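Protein ACDH-11, isoform b (Caenorhabditis elegans, PDB 4Y9J) belongs to the acyl-CoA dehydrogenase family and binds flavin-adenine dinucleotide within a largely helical fold that also contains a beta-sheet middle domain. Local coordinates at residues L371-E374 against A375-L378. Residues are numbered along the deposited sequence; the frame is centred on the assembly and turned at random.
Sequences LLFE and AARL
An i to i+3 salt bridge on helix 352-383 joins Glu374 to Arg377, whose side chains run side by side in the same direction. Arg377 grips the carboxylate side-on: NE donates to Glu374 OE1 at 3.0 Å, and NH2 to Glu374 OE2 at 3.1 Å. Both oxygens lie near the guanidinium plane but are met from above the carboxylate plane, the two flat groups being turned 37° against each other. A bend at chi3 (73°) swings the otherwise extended arginine back toward the glutamate. In the acyl-CoA dehydrogenase C-terminal domain this helix packs against helix 389-419, and the buried carboxylate reaches beyond it: OE2 hydrogen-bonds Tyr535 of helix 524-545 and forms a salt bridge with Arg473 of helix 466-478. Such positive surroundings would be expected to stabilise the glutamate as an anion. One turn on, Leu378 brings CD1 to 3.8 Å from Glu374 CG, so this methyl packs against the acid's aliphatic stem. Regular i to i+4 backbone hydrogen bonding continues beneath, with Leu378 N bonded to Glu374 O at 2.9 Å. Small Ala375 and Ala376 suit close helix packing, meeting Leu402 and Val129 respectively, while the broad ring of Phe373 fills the interface with helix 34-41.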
loop_
_atom_site.group_PDB
_atom_site.type_symbol
_atom_site.label_atom_id
_atom_site.label_comp_id
_atom_site.label_asym_id
_atom_site.label_seq_id
_atom_site.Cartn_x
_atom_site.Cartn_y
_atom_site.Cartn_z
ATOM N N LEU B 371 0.704 -43.211 -5.210
ATOM C CA LEU B 371 -0.683 -43.269 -4.795
ATOM C C LEU B 371 -1.498 -42.354 -5.700
ATOM O O LEU B 371 -2.601 -42.710 -6.070
ATOM C CB LEU B 371 -0.840 -42.918 -3.315
ATOM C CG LEU B 371 -2.134 -43.217 -2.531
ATOM C CD1 LEU B 371 -2.328 -44.705 -2.377
ATOM C CD2 LEU B 371 -2.154 -42.563 -1.139
ATOM N N LEU B 372 -0.969 -41.160 -6.006
ATOM C CA LEU B 372 -1.638 -40.226 -6.888
ATOM C C LEU B 372 -1.896 -40.813 -8.250
ATOM O O LEU B 372 -2.992 -40.636 -8.819
ATOM C CB LEU B 372 -0.793 -38.988 -7.075
ATOM C CG LEU B 372 -1.245 -38.014 -8.164
ATOM C CD1 LEU B 372 -2.631 -37.437 -7.876
ATOM C CD2 LEU B 372 -0.208 -36.901 -8.318
ATOM N N PHE B 373 -0.887 -41.467 -8.812
ATOM C CA PHE B 373 -1.042 -42.063 -10.144
ATOM C C PHE B 373 -1.916 -43.326 -10.139
ATOM O O PHE B 373 -2.612 -43.563 -11.092
ATOM C CB PHE B 373 0.325 -42.226 -10.843
ATOM C CG PHE B 373 0.751 -40.956 -11.468
ATOM C CD1 PHE B 373 0.187 -40.557 -12.676
ATOM C CD2 PHE B 373 1.589 -40.081 -10.801
ATOM C CE1 PHE B 373 0.473 -39.302 -13.227
ATOM C CE2 PHE B 373 1.868 -38.816 -11.338
ATOM C CZ PHE B 373 1.318 -38.440 -12.555
ATOM N N GLU B 374 -1.953 -44.057 -9.026
ATOM C CA GLU B 374 -2.931 -45.142 -8.851
ATOM C C GLU B 374 -4.355 -44.556 -8.821
ATOM O O GLU B 374 -5.260 -45.092 -9.426
ATOM C CB GLU B 374 -2.660 -45.902 -7.546
ATOM C CG GLU B 374 -3.759 -46.898 -7.136
ATOM C CD GLU B 374 -3.709 -48.198 -7.892
ATOM O OE1 GLU B 374 -2.955 -48.280 -8.881
ATOM O OE2 GLU B 374 -4.452 -49.130 -7.514
ATOM N N ALA B 375 -4.543 -43.412 -8.163
ATOM C CA ALA B 375 -5.868 -42.716 -8.246
ATOM C C ALA B 375 -6.243 -42.273 -9.704
ATOM O O ALA B 375 -7.367 -42.441 -10.124
ATOM C CB ALA B 375 -5.903 -41.556 -7.265
ATOM N N ALA B 376 -5.297 -41.706 -10.444
ATOM C CA ALA B 376 -5.480 -41.288 -11.834
ATOM C C ALA B 376 -5.833 -42.484 -12.719
ATOM O O ALA B 376 -6.739 -42.400 -13.531
ATOM C CB ALA B 376 -4.210 -40.649 -12.364
ATOM N N ARG B 377 -5.082 -43.566 -12.549
ATOM C CA ARG B 377 -5.366 -44.874 -13.226
ATOM C C ARG B 377 -6.764 -45.339 -12.950
ATOM O O ARG B 377 -7.514 -45.654 -13.892
ATOM C CB ARG B 377 -4.383 -45.943 -12.771
ATOM C CG ARG B 377 -4.461 -47.243 -13.501
ATOM C CD ARG B 377 -3.524 -48.309 -12.933
ATOM N NE ARG B 377 -3.990 -48.835 -11.646
ATOM C CZ ARG B 377 -4.808 -49.847 -11.494
ATOM N NH1 ARG B 377 -5.273 -50.483 -12.563
ATOM N NH2 ARG B 377 -5.186 -50.222 -10.295
ATOM N N LEU B 378 -7.130 -45.400 -11.682
ATOM C CA LEU B 378 -8.459 -45.885 -11.249
ATOM C C LEU B 378 -9.589 -44.959 -11.722
ATOM O O LEU B 378 -10.682 -45.435 -12.057
ATOM C CB LEU B 378 -8.562 -46.015 -9.717
ATOM C CG LEU B 378 -7.680 -47.114 -9.105
ATOM C CD1 LEU B 378 -7.570 -46.878 -7.597
ATOM C CD2 LEU B 378 -8.218 -48.472 -9.426
#